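Local coordinates for protein putative exonuclease (Eubacterium rectale, PDB 3L0A) that binds a zinc ion and is probably a hydrolase, perhaps a nuclease, with a PDDEXK-like fold, at residues Ala126-Lys131 with Gly174-Glu179; Met34-Tyr39 with Asp245-Asn250; Leu144-Ser149 with Ala196-Glu201. One frame throughout, in Å; residues are numbered along the deposited sequence.

Interaction 1: residues Ala126-Lys131 with Gly174-Glu179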
# COMPACT_ATOMS: atom_id res chain seq x y z
N ALA A 126 22.61 -28.42 -20.82
CA ALA A 126 21.65 -28.15 -21.90
C ALA A 126 22.19 -27.16 -22.93
O ALA A 126 23.20 -26.48 -22.71
CB ALA A 126 20.30 -27.62 -21.33
N LYS A 127 21.48 -27.09 -24.05
CA LYS A 127 21.59 -25.98 -24.97
C LYS A 127 20.83 -24.81 -24.32
O LYS A 127 19.84 -25.04 -23.63
CB LYS A 127 20.94 -26.33 -26.32
CG LYS A 127 21.41 -27.61 -26.97
CD LYS A 127 20.74 -27.84 -28.34
CE LYS A 127 21.53 -27.19 -29.48
NZ LYS A 127 21.03 -27.56 -30.86
N TRP A 128 21.30 -23.57 -24.53
CA TRP A 128 20.61 -22.35 -24.06
C TRP A 128 20.33 -21.37 -25.21
O TRP A 128 20.92 -21.49 -26.27
CB TRP A 128 21.47 -21.60 -23.03
CG TRP A 128 21.61 -22.27 -21.69
CD1 TRP A 128 22.23 -23.45 -21.43
CD2 TRP A 128 21.17 -21.75 -20.43
NE1 TRP A 128 22.18 -23.73 -20.09
CE2 TRP A 128 21.54 -22.71 -19.44
CE3 TRP A 128 20.48 -20.60 -20.04
CZ2 TRP A 128 21.24 -22.54 -18.07
CZ3 TRP A 128 20.17 -20.42 -18.67
CH2 TRP A 128 20.56 -21.39 -17.70
N LYS A 129 19.44 -20.40 -24.98
CA LYS A 129 19.22 -19.30 -25.92
C LYS A 129 19.20 -17.97 -25.18
O LYS A 129 18.80 -17.92 -24.04
CB LYS A 129 17.90 -19.45 -26.66
CG LYS A 129 16.68 -19.68 -25.78
CD LYS A 129 15.45 -19.84 -26.68
CE LYS A 129 14.17 -20.26 -25.93
NZ LYS A 129 13.28 -19.10 -25.61
N ILE A 130 19.66 -16.92 -25.84
CA ILE A 130 19.56 -15.54 -25.33
C ILE A 130 19.10 -14.62 -26.45
O ILE A 130 19.24 -14.94 -27.64
CB ILE A 130 20.91 -15.03 -24.75
CG1 ILE A 130 21.99 -15.02 -25.84
CG2 ILE A 130 21.38 -15.91 -23.55
CD1 ILE A 130 23.01 -13.88 -25.69
N LYS A 131 18.55 -13.48 -26.05
CA LYS A 131 18.09 -12.43 -26.95
C LYS A 131 18.38 -11.09 -26.27
O LYS A 131 17.81 -10.80 -25.22
CB LYS A 131 16.60 -12.57 -27.25
CG LYS A 131 16.16 -11.72 -28.41
CD LYS A 131 14.76 -12.04 -28.95
CE LYS A 131 13.69 -11.61 -27.97
NZ LYS A 131 12.46 -11.18 -28.68
N GLY A 174 22.77 -11.34 -16.68
CA GLY A 174 24.03 -10.83 -17.16
C GLY A 174 25.08 -11.91 -17.35
O GLY A 174 25.74 -11.95 -18.38
N ALA A 175 25.20 -12.80 -16.35
CA ALA A 175 26.18 -13.89 -16.35
C ALA A 175 26.05 -14.83 -17.53
O ALA A 175 27.08 -15.18 -18.15
CB ALA A 175 26.13 -14.67 -15.08
N VAL A 176 24.81 -15.20 -17.85
CA VAL A 176 24.53 -16.16 -18.92
C VAL A 176 24.74 -15.48 -20.25
O VAL A 176 25.51 -15.96 -21.09
CB VAL A 176 23.09 -16.69 -18.84
CG1 VAL A 176 22.71 -17.42 -20.13
CG2 VAL A 176 22.95 -17.59 -17.65
N TYR A 177 24.13 -14.31 -20.40
CA TYR A 177 24.30 -13.52 -21.62
C TYR A 177 25.80 -13.37 -21.98
O TYR A 177 26.19 -13.70 -23.08
CB TYR A 177 23.66 -12.13 -21.46
CG TYR A 177 22.13 -12.07 -21.65
CD1 TYR A 177 21.30 -13.12 -21.28
CD2 TYR A 177 21.53 -10.92 -22.14
CE1 TYR A 177 19.94 -13.05 -21.46
CE2 TYR A 177 20.17 -10.85 -22.33
CZ TYR A 177 19.37 -11.93 -21.97
OH TYR A 177 17.99 -11.85 -22.11
N GLN A 178 26.61 -12.93 -21.01
CA GLN A 178 28.07 -12.79 -21.16
C GLN A 178 28.77 -14.06 -21.65
O GLN A 178 29.60 -14.03 -22.60
CB GLN A 178 28.68 -12.38 -19.81
CG GLN A 178 30.19 -12.00 -19.83
CD GLN A 178 30.71 -11.55 -18.46
OE1 GLN A 178 30.68 -12.31 -17.50
NE2 GLN A 178 31.19 -10.29 -18.38
N GLU A 179 28.48 -15.16 -20.97
CA GLU A 179 29.07 -16.45 -21.27
C GLU A 179 28.67 -16.97 -22.63
O GLU A 179 29.52 -17.49 -23.34
CB GLU A 179 28.70 -17.47 -20.17
CG GLU A 179 28.99 -18.95 -20.46
CD GLU A 179 30.44 -19.26 -20.83
OE1 GLU A 179 31.36 -18.44 -20.56
OE2 GLU A 179 30.67 -20.36 -21.39
O HOH W 1 16.68 -14.02 -23.44
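Helix 170-185 packs on one face of the central mixed sheet, and here Val176 and Tyr177 of that helix meet Trp128 and Ile130 of strand 126-136. The short segment axes approach to 9.0 Å and run at 101° to each other, so the helix crosses the strand almost squarely and its side chains reach only a few strand residues. Trp128 and Ile130, two positions apart, both direct their CB toward the helix. The Trp128 ring lies crosswise to Val176 and meets it through its six-membered part, CE3 standing 3.9 Å from Val176 CG1. The same methyl, CG1 of Val176, is 4.0 Å from Ile130 CG2 and thus bridges the two strand residues. Ile130 covers one face of the Tyr177 ring: its CB is 4.2 Å from the ring centroid and 24° off the normal, a CH-pi contact, while CG2 approaches Tyr177 CD1 to 3.6 Å.

Strand, helix and their neighbours follow the order of a PDDEXK core, and Tyr177 falls four residues after Gln173, a spacing consistent with the QxxxY motif of RecB-type nucleases. Tyr177 OH is hydrogen-bonded to Gln173 NE2 and also to a bound Tris molecule, probably from the crystallisation liquor. With CG anti to its own carbonyl carbon (chi1 -80°), the Tyr177 ring slides past Ile130 and carries OH to the level of Lys131. A water 2.9 Å from Tyr177 OH also accepts a weak bond from Lys131 N, at 3.3 Å, tying the hydroxyl indirectly to the strand backbone. At the other end of the contact, the indole NE1 of Trp128 is satisfied by Leu123 O, while Val221 and Met225 of helix 211-232 add further packing against its side chain.

Interaction 2: residues Met34-Tyr39 with Asp245-Asn250. With ZN (zinc ion), chain B.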
# COMPACT_ATOMS: atom_id res chain seq x y z
N MSE A 34 9.32 -16.86 -5.36
CA MSE A 34 9.59 -18.24 -4.93
C MSE A 34 9.83 -19.14 -6.16
O MSE A 34 9.21 -18.94 -7.21
CB MSE A 34 8.40 -18.79 -4.07
CG MSE A 34 8.78 -19.43 -2.67
SE MSE A 34 10.00 -18.25 -1.60
CE MSE A 34 11.79 -19.13 -1.68
N PRO A 35 10.73 -20.12 -6.06
CA PRO A 35 10.77 -21.09 -7.15
C PRO A 35 9.48 -21.95 -7.16
O PRO A 35 8.83 -22.10 -6.11
CB PRO A 35 11.98 -21.98 -6.80
CG PRO A 35 12.14 -21.85 -5.33
CD PRO A 35 11.65 -20.47 -4.96
N CYS A 36 9.13 -22.48 -8.33
CA CYS A 36 8.04 -23.45 -8.45
C CYS A 36 8.26 -24.31 -9.69
O CYS A 36 8.05 -23.85 -10.82
CB CYS A 36 6.68 -22.74 -8.53
SG CYS A 36 5.28 -23.86 -8.54
N GLU A 37 8.65 -25.56 -9.46
CA GLU A 37 9.00 -26.49 -10.54
C GLU A 37 7.79 -26.85 -11.43
O GLU A 37 7.88 -26.88 -12.66
CB GLU A 37 9.65 -27.75 -9.93
CG GLU A 37 10.89 -27.42 -9.10
CD GLU A 37 11.69 -28.62 -8.61
OE1 GLU A 37 11.12 -29.70 -8.47
OE2 GLU A 37 12.92 -28.47 -8.37
N PHE A 38 6.67 -27.13 -10.77
CA PHE A 38 5.39 -27.40 -11.39
C PHE A 38 5.01 -26.30 -12.37
O PHE A 38 4.76 -26.57 -13.53
CB PHE A 38 4.36 -27.51 -10.27
CG PHE A 38 2.96 -27.78 -10.74
CD1 PHE A 38 2.64 -28.98 -11.37
CD2 PHE A 38 1.96 -26.86 -10.52
CE1 PHE A 38 1.35 -29.22 -11.80
CE2 PHE A 38 0.67 -27.09 -10.95
CZ PHE A 38 0.36 -28.26 -11.59
N TYR A 39 5.00 -25.05 -11.90
CA TYR A 39 4.74 -23.90 -12.76
C TYR A 39 5.59 -23.92 -14.01
O TYR A 39 5.12 -23.65 -15.11
CB TYR A 39 4.96 -22.61 -11.98
CG TYR A 39 5.02 -21.33 -12.80
CD1 TYR A 39 3.88 -20.78 -13.37
CD2 TYR A 39 6.22 -20.65 -12.95
CE1 TYR A 39 3.93 -19.58 -14.10
CE2 TYR A 39 6.29 -19.42 -13.67
CZ TYR A 39 5.14 -18.90 -14.24
OH TYR A 39 5.22 -17.73 -14.96
N ASP A 245 -0.43 -18.82 -8.85
CA ASP A 245 -1.76 -18.95 -9.43
C ASP A 245 -1.94 -20.32 -10.10
O ASP A 245 -3.02 -20.95 -10.00
CB ASP A 245 -2.03 -17.80 -10.42
CG ASP A 245 -2.40 -16.44 -9.73
OD1 ASP A 245 -2.99 -16.41 -8.61
OD2 ASP A 245 -2.16 -15.38 -10.36
N CYS A 246 -0.88 -20.80 -10.76
CA CYS A 246 -0.87 -22.14 -11.41
C CYS A 246 -1.14 -23.22 -10.39
O CYS A 246 -2.03 -24.05 -10.56
CB CYS A 246 0.47 -22.43 -12.13
SG CYS A 246 0.59 -24.03 -12.94
N CYS A 247 -0.38 -23.18 -9.30
CA CYS A 247 -0.60 -24.10 -8.18
C CYS A 247 -2.04 -24.07 -7.69
O CYS A 247 -2.64 -25.11 -7.45
CB CYS A 247 0.37 -23.79 -7.04
SG CYS A 247 1.93 -24.69 -7.15
N ARG A 248 -2.61 -22.88 -7.58
CA ARG A 248 -3.95 -22.74 -7.02
C ARG A 248 -5.03 -23.22 -7.97
O ARG A 248 -6.00 -23.84 -7.55
CB ARG A 248 -4.23 -21.29 -6.60
CG ARG A 248 -3.31 -20.76 -5.47
CD ARG A 248 -3.83 -19.51 -4.81
NE ARG A 248 -3.37 -18.34 -5.52
CZ ARG A 248 -2.19 -17.78 -5.36
NH1 ARG A 248 -1.30 -18.24 -4.49
NH2 ARG A 248 -1.88 -16.74 -6.09
N HIS A 249 -4.87 -22.92 -9.25
CA HIS A 249 -5.77 -23.43 -10.30
C HIS A 249 -5.82 -24.93 -10.33
O HIS A 249 -6.86 -25.52 -10.55
CB HIS A 249 -5.31 -22.95 -11.68
CG HIS A 249 -6.22 -23.40 -12.78
ND1 HIS A 249 -7.34 -22.70 -13.15
CD2 HIS A 249 -6.19 -24.51 -13.57
CE1 HIS A 249 -7.95 -23.33 -14.14
NE2 HIS A 249 -7.28 -24.44 -14.40
N ASN A 250 -4.67 -25.55 -10.12
CA ASN A 250 -4.54 -27.01 -10.21
C ASN A 250 -4.76 -27.81 -8.92
O ASN A 250 -4.71 -29.02 -8.95
CB ASN A 250 -3.15 -27.31 -10.78
CG ASN A 250 -3.07 -27.03 -12.26
OD1 ASN A 250 -3.45 -27.88 -13.06
ND2 ASN A 250 -2.57 -25.86 -12.64
ZN ZN B . 3.56 -22.89 -7.64
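Cys36 and Cys247 converge on the zinc ion from far apart in the sequence, Cys36 SG binding it at 2.2 Å and Cys247 SG at 2.5 Å. Cys241 and Cys244 complete a Cys4 site, one cysteine far ahead of three closely spaced ones, consistent with a structural role and reminiscent of the four-cysteine cluster of some RecB-type nucleases. Cys36 is also the N-cap of helix 37-45, its SG accepting from Tyr39 N at 3.6 Å, a bond likely to ease the charge on the metal-bound sulfur.

Beside the metal, Phe38 points its ring at the second helix, CG lying anti to the backbone N (chi1 179°). Cys246 SG sits obliquely to this ring, 4.5 Å from the Phe38 centroid and 48° off its normal, a sulfur-aromatic contact. The Asn250 amide stands at the ring's edge, its CG 3.7 Å from Phe38 CZ, with the two planes 87° apart. That amide is fixed by its own helix: Asn250 ND2 donates to Cys246 O at 2.8 Å, and Asn250 N reaches the same oxygen from the opposite face of the carbonyl plane. An alanine at Asn250 would probably cost Cys246 O its side-chain donor and open a gap beside the edge of Phe38. Tyr39 also turns an edge to the helix, CD1 being 4.0 Å from Cys246 CB, while its OH bonds Asp50.

Arg100 and Arg103 of a second subunit bind the carbonyls of Arg248 and His249. Within the chain, Arg240 makes a cation-pi interaction with Phe38, and Phe27 and Asp26 of helix 21-28 touch Glu37 and Tyr39 in the first turn of helix 37-45.

Interaction 3: residues Leu144-Ser149 with Ala196-Glu201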
# COMPACT_ATOMS: atom_id res chain seq x y z
N LEU A 144 17.77 -3.13 -21.49
CA LEU A 144 16.84 -2.08 -21.09
C LEU A 144 15.84 -2.72 -20.20
O LEU A 144 15.28 -3.81 -20.55
CB LEU A 144 16.06 -1.45 -22.27
CG LEU A 144 15.14 -0.23 -21.97
CD1 LEU A 144 15.88 0.97 -21.50
CD2 LEU A 144 14.35 0.14 -23.20
N LYS A 145 15.64 -2.03 -19.07
CA LYS A 145 14.61 -2.36 -18.09
C LYS A 145 13.86 -1.11 -17.67
O LYS A 145 14.47 -0.09 -17.31
CB LYS A 145 15.26 -2.99 -16.87
CG LYS A 145 16.02 -4.23 -17.23
CD LYS A 145 16.04 -5.28 -16.16
CE LYS A 145 16.96 -6.39 -16.61
NZ LYS A 145 16.22 -7.33 -17.49
N VAL A 146 12.53 -1.19 -17.71
CA VAL A 146 11.66 -0.15 -17.23
C VAL A 146 11.06 -0.66 -15.90
O VAL A 146 10.38 -1.66 -15.89
CB VAL A 146 10.58 0.19 -18.24
CG1 VAL A 146 9.60 1.23 -17.63
CG2 VAL A 146 11.19 0.79 -19.51
N MSE A 147 11.37 -0.01 -14.78
CA MSE A 147 10.94 -0.50 -13.47
C MSE A 147 10.32 0.62 -12.58
O MSE A 147 10.33 1.79 -12.97
CB MSE A 147 12.16 -1.18 -12.82
CG MSE A 147 13.24 -0.22 -12.39
SE MSE A 147 15.05 -1.03 -12.07
CE MSE A 147 15.52 -1.44 -13.86
N ALA A 148 9.81 0.27 -11.40
CA ALA A 148 9.24 1.25 -10.46
C ALA A 148 10.32 2.13 -9.85
O ALA A 148 10.16 3.38 -9.72
CB ALA A 148 8.41 0.52 -9.31
N SER A 149 11.43 1.50 -9.49
CA SER A 149 12.56 2.17 -8.83
C SER A 149 13.90 1.51 -9.10
O SER A 149 14.02 0.28 -9.07
CB SER A 149 12.36 2.18 -7.30
OG SER A 149 13.18 3.19 -6.69
N ALA A 196 15.27 2.79 -16.60
CA ALA A 196 14.40 3.97 -16.51
C ALA A 196 13.25 3.62 -15.62
O ALA A 196 12.85 2.47 -15.59
CB ALA A 196 13.92 4.40 -17.88
N THR A 197 12.74 4.59 -14.87
CA THR A 197 11.66 4.32 -13.96
C THR A 197 10.36 5.01 -14.33
O THR A 197 10.31 5.97 -15.12
CB THR A 197 12.01 4.75 -12.59
OG1 THR A 197 12.11 6.17 -12.57
CG2 THR A 197 13.35 4.17 -12.19
N LYS A 198 9.30 4.47 -13.75
CA LYS A 198 7.96 4.97 -13.93
C LYS A 198 7.59 6.04 -12.94
O LYS A 198 6.46 6.35 -12.85
CB LYS A 198 6.98 3.79 -13.86
CG LYS A 198 7.27 2.76 -14.96
CD LYS A 198 6.35 1.50 -14.94
CE LYS A 198 6.73 0.48 -13.88
NZ LYS A 198 6.44 -0.91 -14.33
N GLN A 199 8.54 6.64 -12.22
CA GLN A 199 8.26 7.75 -11.32
C GLN A 199 7.77 8.85 -12.21
O GLN A 199 7.88 8.78 -13.43
CB GLN A 199 9.49 8.17 -10.52
CG GLN A 199 9.93 7.21 -9.40
CD GLN A 199 11.47 7.07 -9.28
OE1 GLN A 199 12.10 6.55 -10.19
NE2 GLN A 199 12.06 7.51 -8.17
N THR A 200 7.25 9.91 -11.60
CA THR A 200 6.61 10.98 -12.37
C THR A 200 7.59 11.87 -13.21
O THR A 200 7.21 12.38 -14.25
CB THR A 200 5.60 11.81 -11.50
OG1 THR A 200 5.72 13.20 -11.85
CG2 THR A 200 5.77 11.56 -9.95
N GLU A 201 8.82 12.10 -12.71
CA GLU A 201 9.97 12.39 -13.57
C GLU A 201 10.80 11.12 -13.52
O GLU A 201 11.28 10.75 -12.47
CB GLU A 201 10.79 13.55 -13.04
CG GLU A 201 10.19 14.92 -13.34
CD GLU A 201 10.27 15.28 -14.79
OE1 GLU A 201 11.15 14.75 -15.51
OE2 GLU A 201 9.46 16.13 -15.20
O HOH W 2 7.53 -2.04 -16.65
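Met147 O is approached by two groups of the neighbouring strand: Lys198 N donates a hydrogen bond at 3.0 Å, and Thr197 CA lies 3.0 Å from the same oxygen in a CA-H...O contact. One step back, Ala196 O takes a hydrogen bond from Met147 N at 3.0 Å, and Ala196 N donates to Lys145 O at 3.1 Å with an N-H...O angle of 164°. Residues Val146 with Ala196 and Met147 with Thr197 thus form successive parallel bridges.

Beyond the last bridge the Lys198 side chain takes over. It crosses Val146 at about a right angle, its CG 3.9 Å from Val146 CG1. Bends at chi3 (-78°) and chi4 then bring Lys198 NZ to 2.8 Å from a water, which in turn donates to Val146 O. Ile97 of helix 89-102 covers the face bearing Val146 and Ala196.

Strands 140-147 and 191-197, parallel neighbours with helix 170-185 between them in sequence, make the beta-alpha-beta unit of the PDDEXK core; Asp143, Leu144 and Lys145 match the (D/E)xK signature, consistent with a nuclease-type site on this strand.

In the fold
Interactions 1 and 3 both belong to the central sheet, since strands 126-136 and 140-147 are neighbours in it, yet they lie on opposite sides of the chain's centre. Interaction 1 is buried helix-on-sheet packing, mostly apolar; interaction 3 is partly buried, and backbone hydrogen bonds dominate its strand pairing. Lys145 of interaction 3, salt-bridged to Asp143, also bonds Gln173, as Tyr177 of interaction 1 does, a polar link between the two. Interaction 2, with its centre about 25 Å from that of interaction 1 and about 29 Å from that of interaction 3, is buried metal chemistry beyond the sheet. It closes a long loop of chain that encloses the others, joining residues some 200 positions apart.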